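Local structure of protein CbbY (Rhodobacter sphaeroides, 4UAS) at residues L19-R22 with A23-T27; V122-L125 with C126-C129; Y157-A160 with L161-D165. The protein selectively removes a phosphate from xylulose-1,5-bisphosphate, a potent inhibitor that Rubisco itself produces, in a magnesium-dependent reaction. All blocks are in the same frame, centred on the assembly; numbering follows the deposited sequence.

Contact 1 of 3, residues L19-R22 with A23-T27; sequences LHRR and AFNET
Arg22 NE and Glu26 OE2, one helical turn apart on helix 17-31, form a salt bridge of 2.8 Å whose N-H...O angle is 176°. The oxygen lies at the edge of the guanidinium, in its plane, while NE meets OE2 from above the carboxylate plane; the two planes stand 78° apart. Arg22 reaches it extended, CG anti to the backbone N (chi1 175°), and its CG passes 3.5 Å from Glu26 OE2. One step round the helix, Arg21 CG packs 3.8 Å from Asn25 ND2, while the polar ends bond elsewhere: Arg21 NE to Glu18, Arg21 NH1 to Trp37 O, Asn25 OD1 to Trp37 N and Asn25 ND2 to a bound MES buffer molecule. Phe24 lays its ring edge beside Arg21 CA; CD2 lies 3.1 Å from His20 O, the acceptor of Phe24 N (2.9 Å). Ala23 O is gripped twice, by Thr27 N and by Thr27 OG1 at 2.7 Å, from opposite faces of its plane. The imidazole of His20 leads off the helix, ND1 bonded to Lys78 NZ and NE2 to Asp10 OD1, and stacks on Phe82. The helix thus combines a surface ion pair with a buried histidine joining a substrate-binding lysine to a metal-binding aspartate.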
# COMPACT_ATOMS: atom_id res chain seq x y z
N LEU A 19 -12.05 -0.86 3.19
CA LEU A 19 -12.28 0.44 3.76
C LEU A 19 -12.12 1.54 2.71
O LEU A 19 -12.88 2.53 2.72
CB LEU A 19 -11.38 0.66 5.00
CG LEU A 19 -11.87 1.78 5.95
CD1 LEU A 19 -13.12 1.30 6.70
CD2 LEU A 19 -10.78 2.10 6.96
N HIS A 20 -11.10 1.45 1.86
CA HIS A 20 -11.00 2.36 0.75
C HIS A 20 -12.25 2.33 -0.10
O HIS A 20 -12.76 3.38 -0.50
CB HIS A 20 -9.78 2.04 -0.13
CG HIS A 20 -8.47 2.47 0.44
ND1 HIS A 20 -8.13 3.79 0.57
CD2 HIS A 20 -7.43 1.73 0.90
CE1 HIS A 20 -6.92 3.84 1.11
NE2 HIS A 20 -6.47 2.62 1.31
N ARG A 21 -12.76 1.14 -0.45
CA ARG A 21 -13.96 1.02 -1.28
C ARG A 21 -15.14 1.70 -0.63
O ARG A 21 -15.88 2.47 -1.30
CB ARG A 21 -14.24 -0.44 -1.60
CG ARG A 21 -15.38 -0.61 -2.63
CD ARG A 21 -15.61 -2.08 -2.99
NE ARG A 21 -16.18 -2.89 -1.94
CZ ARG A 21 -17.48 -3.12 -1.76
NH1 ARG A 21 -18.38 -2.59 -2.55
NH2 ARG A 21 -17.86 -3.91 -0.78
N ARG A 22 -15.31 1.53 0.67
CA ARG A 22 -16.36 2.20 1.41
C ARG A 22 -16.17 3.70 1.31
O ARG A 22 -17.13 4.45 1.11
CB ARG A 22 -16.38 1.73 2.88
CG ARG A 22 -17.36 2.47 3.78
CD ARG A 22 -17.38 1.89 5.20
NE ARG A 22 -18.29 2.72 5.99
CZ ARG A 22 -18.36 2.64 7.32
NH1 ARG A 22 -17.62 1.80 7.96
NH2 ARG A 22 -19.13 3.45 7.99
N ALA A 23 -14.96 4.20 1.54
CA ALA A 23 -14.71 5.63 1.49
C ALA A 23 -15.05 6.18 0.10
O ALA A 23 -15.62 7.27 -0.04
CB ALA A 23 -13.29 5.95 1.84
N PHE A 24 -14.67 5.46 -0.99
CA PHE A 24 -15.05 5.89 -2.32
C PHE A 24 -16.56 5.98 -2.45
O PHE A 24 -17.12 6.99 -2.87
CB PHE A 24 -14.49 4.96 -3.41
CG PHE A 24 -13.03 5.14 -3.76
CD1 PHE A 24 -12.64 6.26 -4.45
CD2 PHE A 24 -12.09 4.17 -3.46
CE1 PHE A 24 -11.31 6.43 -4.84
CE2 PHE A 24 -10.78 4.34 -3.82
CZ PHE A 24 -10.37 5.47 -4.53
N ASN A 25 -17.27 4.88 -2.12
CA ASN A 25 -18.71 4.86 -2.36
C ASN A 25 -19.44 5.88 -1.53
O ASN A 25 -20.39 6.53 -2.01
CB ASN A 25 -19.24 3.44 -2.12
CG ASN A 25 -18.83 2.50 -3.20
OD1 ASN A 25 -18.73 2.90 -4.37
ND2 ASN A 25 -18.65 1.24 -2.88
N GLU A 26 -19.05 6.07 -0.26
CA GLU A 26 -19.67 7.10 0.56
C GLU A 26 -19.43 8.49 0.02
O GLU A 26 -20.27 9.36 0.15
CB GLU A 26 -19.25 6.89 2.01
CG GLU A 26 -19.83 5.65 2.66
CD GLU A 26 -19.53 5.49 4.13
OE1 GLU A 26 -18.80 6.33 4.70
OE2 GLU A 26 -20.04 4.49 4.70
N THR A 27 -18.24 8.71 -0.52
CA THR A 27 -17.90 10.00 -1.12
C THR A 27 -18.80 10.26 -2.34
O THR A 27 -19.35 11.33 -2.53
CB THR A 27 -16.43 10.07 -1.45
OG1 THR A 27 -15.66 9.97 -0.27
CG2 THR A 27 -16.12 11.41 -2.14

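Contact 2 of 3, residues V122-L125 with C126-C129; sequences VEAL and CRAC
Leu125, Cys126 and Arg127 carry most of this contact within helix 119-129. Leu125 holds CG anti to the backbone N (chi1 -179°), which brings that carbon alongside the sulfur of Cys129 one turn on, 4.1 Å from SG. The same residue's carbonyl receives Cys129 N at 2.8 Å, the shortest of the four backbone bonds here and the most bent, with an N-H...O angle of 148°, where the helix ends. Cys126 turns its thiol back over the preceding turn: SG lies 3.4 Å from Val122 O and 4.4 Å from Val122 CG1, and Leu125 CD2 approaches the sulfur from the neighbouring position at a similar distance. The helix is the crossover of a beta-alpha-beta unit, linking strand 110-114 to strand 140-142 in the parallel sheet of the HAD fold. Its inner side chains meet the core, Leu125 touching Val9 next to Asp8, a magnesium ligand and probably the nucleophile, while Ala124 rests on Val83 and Met86 of helix 71-87. Arg127, bent at chi3 (-59°), folds its guanidinium back along the helix, so that one face lies over Glu123 O and Ala124 CA, both offset toward its rim. NH2 ends 3.7 Å from Ala124 CB, and NH1 lies near Glu123 CB. The charged ends of Glu123 and Arg127 do not meet directly; a water in the guanidinium plane accepts from NH1 and donates to Glu123 OE1, bridging them. Glu123 OE1 also accepts from Ala134 N in a loop, which holds the carboxylate in place for the water.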
# COMPACT_ATOMS: atom_id res chain seq x y z
N VAL A 122 -1.30 6.93 5.12
CA VAL A 122 -0.24 6.29 5.86
C VAL A 122 -0.29 6.73 7.33
O VAL A 122 -0.12 5.96 8.25
CB VAL A 122 1.12 6.59 5.22
CG1 VAL A 122 2.27 5.98 6.02
CG2 VAL A 122 1.20 6.14 3.80
N GLU A 123 -0.38 8.07 7.50
CA GLU A 123 -0.42 8.62 8.85
C GLU A 123 -1.60 8.10 9.64
O GLU A 123 -1.45 7.71 10.79
CB GLU A 123 -0.46 10.16 8.80
CG GLU A 123 0.86 10.77 8.36
CD GLU A 123 1.91 10.63 9.41
OE1 GLU A 123 1.67 10.18 10.61
OE2 GLU A 123 3.05 11.04 9.11
N ALA A 124 -2.76 8.02 9.00
CA ALA A 124 -3.95 7.53 9.70
C ALA A 124 -3.78 6.07 10.11
O ALA A 124 -4.13 5.67 11.22
CB ALA A 124 -5.17 7.74 8.79
N LEU A 125 -3.23 5.24 9.22
CA LEU A 125 -2.97 3.87 9.55
C LEU A 125 -1.99 3.68 10.69
O LEU A 125 -2.20 2.89 11.58
CB LEU A 125 -2.51 3.11 8.29
CG LEU A 125 -2.22 1.62 8.51
CD1 LEU A 125 -2.31 0.89 7.14
CD2 LEU A 125 -0.77 1.37 8.91
N CYS A 126 -0.92 4.45 10.70
CA CYS A 126 0.04 4.34 11.77
C CYS A 126 -0.51 4.81 13.11
O CYS A 126 -0.33 4.11 14.11
CB CYS A 126 1.33 5.08 11.43
SG CYS A 126 2.26 4.33 10.11
N ARG A 127 -1.33 5.90 13.12
CA ARG A 127 -1.94 6.32 14.37
C ARG A 127 -2.82 5.18 14.91
O ARG A 127 -2.80 4.89 16.13
CB ARG A 127 -2.69 7.63 14.21
CG ARG A 127 -1.84 8.83 14.03
CD ARG A 127 -2.71 10.09 14.17
NE ARG A 127 -3.81 10.14 13.16
CZ ARG A 127 -3.71 10.66 11.91
NH1 ARG A 127 -2.55 11.17 11.51
NH2 ARG A 127 -4.73 10.68 11.05
N ALA A 128 -3.66 4.60 14.07
CA ALA A 128 -4.67 3.62 14.51
C ALA A 128 -4.03 2.29 14.86
O ALA A 128 -4.42 1.64 15.85
CB ALA A 128 -5.73 3.47 13.46
N CYS A 129 -3.06 1.86 14.07
CA CYS A 129 -2.59 0.46 14.13
C CYS A 129 -1.29 0.30 14.88
O CYS A 129 -1.08 -0.79 15.45
CB CYS A 129 -2.42 -0.11 12.71
SG CYS A 129 -3.89 -0.17 11.75
O HOH W 1 0.05 11.24 12.60

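Contact 3 of 3, residues Y157-A160 with L161-D165; sequences YRLA and LRELD
Leu159 meets both Arg162 and Glu163 through one methyl, CD1, and these apolar-to-polar touches are the main side-chain contacts in this part of helix 155-164. Leu159 and Glu163 lie side by side and point the same way, with Leu159 CD1 3.5 Å from Glu163 OE2 and 4.0 Å from Glu163 CD. Arg162, three residues on, crosses the leucine obliquely: its chain bends at chi3 (51°), which carries NH2 back to 3.6 Å from Leu159 CD1. Backbone bonds supply the polar part. Four amides each donate to the carbonyl four residues earlier, at 2.9 to 3.0 Å (Leu161 N to Tyr157 O, Arg162 N to Arg158 O, Glu163 N to Leu159 O, Leu164 N to Ala160 O). Asp165 then leaves the helix with positive phi, and its amide makes weak bonds to Leu161 O and Arg162 O. Among the side chains, Arg158 NH1 forms a salt bridge with Asp155 OD1, and the Tyr157 ring runs into the core, where its OH is hydrogen-bonded to Glu175 OE2. This helix packs against the parallel sheet of the HAD fold, where Ala160 and Leu164 touch Leu6 of strand 4-7 and both also reach strand 140-142. Carbon-to-carbonyl packing forms the last group. Leu161 CG sits 3.4 Å from Tyr157 O, and Leu164 CG 3.3 Å from Ala160 O; CG anti to the carbonyl carbon (chi1 -73° in Leu161, -75° in Leu164) swings each leucine over that oxygen of the preceding turn.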
# COMPACT_ATOMS: atom_id res chain seq x y z
N TYR A 157 10.08 2.76 -5.10
CA TYR A 157 11.11 2.01 -4.42
C TYR A 157 12.48 2.60 -4.60
O TYR A 157 13.30 2.63 -3.68
CB TYR A 157 11.09 0.53 -4.85
CG TYR A 157 10.02 -0.32 -4.18
CD1 TYR A 157 8.90 -0.76 -4.83
CD2 TYR A 157 10.18 -0.70 -2.86
CE1 TYR A 157 7.95 -1.57 -4.19
CE2 TYR A 157 9.27 -1.49 -2.22
CZ TYR A 157 8.14 -1.91 -2.86
OH TYR A 157 7.28 -2.73 -2.21
N ARG A 158 12.78 3.07 -5.82
CA ARG A 158 14.05 3.79 -6.05
C ARG A 158 14.18 5.02 -5.18
O ARG A 158 15.27 5.29 -4.65
CB ARG A 158 14.18 4.13 -7.52
CG ARG A 158 14.30 2.90 -8.41
CD ARG A 158 14.30 3.22 -9.89
NE ARG A 158 14.48 2.01 -10.68
CZ ARG A 158 13.88 1.73 -11.80
NH1 ARG A 158 12.97 2.54 -12.36
NH2 ARG A 158 14.20 0.59 -12.38
N LEU A 159 13.09 5.75 -5.01
CA LEU A 159 13.09 6.92 -4.12
C LEU A 159 13.41 6.48 -2.70
O LEU A 159 14.29 7.03 -2.03
CB LEU A 159 11.73 7.62 -4.21
CG LEU A 159 11.45 8.65 -3.13
CD1 LEU A 159 12.46 9.73 -3.05
CD2 LEU A 159 10.02 9.14 -3.22
N ALA A 160 12.68 5.47 -2.19
CA ALA A 160 12.88 5.02 -0.84
C ALA A 160 14.31 4.57 -0.62
O ALA A 160 14.90 4.85 0.44
CB ALA A 160 11.90 3.89 -0.55
N LEU A 161 14.83 3.80 -1.55
CA LEU A 161 16.22 3.31 -1.41
C LEU A 161 17.24 4.45 -1.41
O LEU A 161 18.25 4.39 -0.68
CB LEU A 161 16.55 2.34 -2.50
CG LEU A 161 15.91 0.96 -2.37
CD1 LEU A 161 16.03 0.21 -3.69
CD2 LEU A 161 16.55 0.19 -1.25
N ARG A 162 17.05 5.48 -2.22
CA ARG A 162 17.93 6.63 -2.22
C ARG A 162 17.91 7.30 -0.86
O ARG A 162 18.94 7.70 -0.30
CB ARG A 162 17.62 7.59 -3.36
CG ARG A 162 18.70 8.70 -3.42
CD ARG A 162 18.63 9.64 -4.55
NE ARG A 162 17.39 10.10 -4.62
CZ ARG A 162 16.36 9.75 -5.49
NH1 ARG A 162 16.35 9.01 -6.59
NH2 ARG A 162 15.28 10.28 -5.19
N GLU A 163 16.72 7.49 -0.30
CA GLU A 163 16.59 8.13 1.00
C GLU A 163 17.16 7.28 2.12
O GLU A 163 17.76 7.81 3.04
CB GLU A 163 15.13 8.50 1.29
CG GLU A 163 14.64 9.60 0.39
CD GLU A 163 13.38 10.29 0.76
OE1 GLU A 163 13.50 11.37 1.35
OE2 GLU A 163 12.35 9.75 0.47
N LEU A 164 16.99 5.96 2.05
CA LEU A 164 17.58 5.05 3.01
C LEU A 164 19.07 5.01 2.92
O LEU A 164 19.74 4.72 3.95
CB LEU A 164 17.06 3.62 2.79
CG LEU A 164 15.64 3.32 3.26
CD1 LEU A 164 15.15 2.02 2.62
CD2 LEU A 164 15.52 3.24 4.80
N ASP A 165 19.59 5.23 1.71
CA ASP A 165 20.98 5.09 1.39
C ASP A 165 21.43 3.66 1.70
O ASP A 165 22.49 3.44 2.34
CB ASP A 165 21.85 6.16 2.09
CG ASP A 165 23.25 6.18 1.50
OD1 ASP A 165 23.39 6.04 0.23
OD2 ASP A 165 24.21 6.44 2.28

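The three helical contacts follow one another along the chain without touching. Contacts 1 and 2 are closest, with centres about 17 Å apart and nearest atoms about 7 Å; contacts 1 and 3 lie on opposite sides of the chain's centre, their own centres about 31 Å apart. Helices 119-129 and 155-164 belong to the sheet-bearing part of the fold, the centres of contacts 2 and 3 about 22 Å apart and nearest atoms about 12 Å. The side chains nearest the magnesium ion are His20 (about 9 Å), Leu125 (about 10 Å) and Tyr157 (about 8 Å); its protein ligands are Asp8, Asp10 and Asp176. Contact 1 borders substrate-binding Lys78, contact 2 Thr117 and contact 3 Asp8.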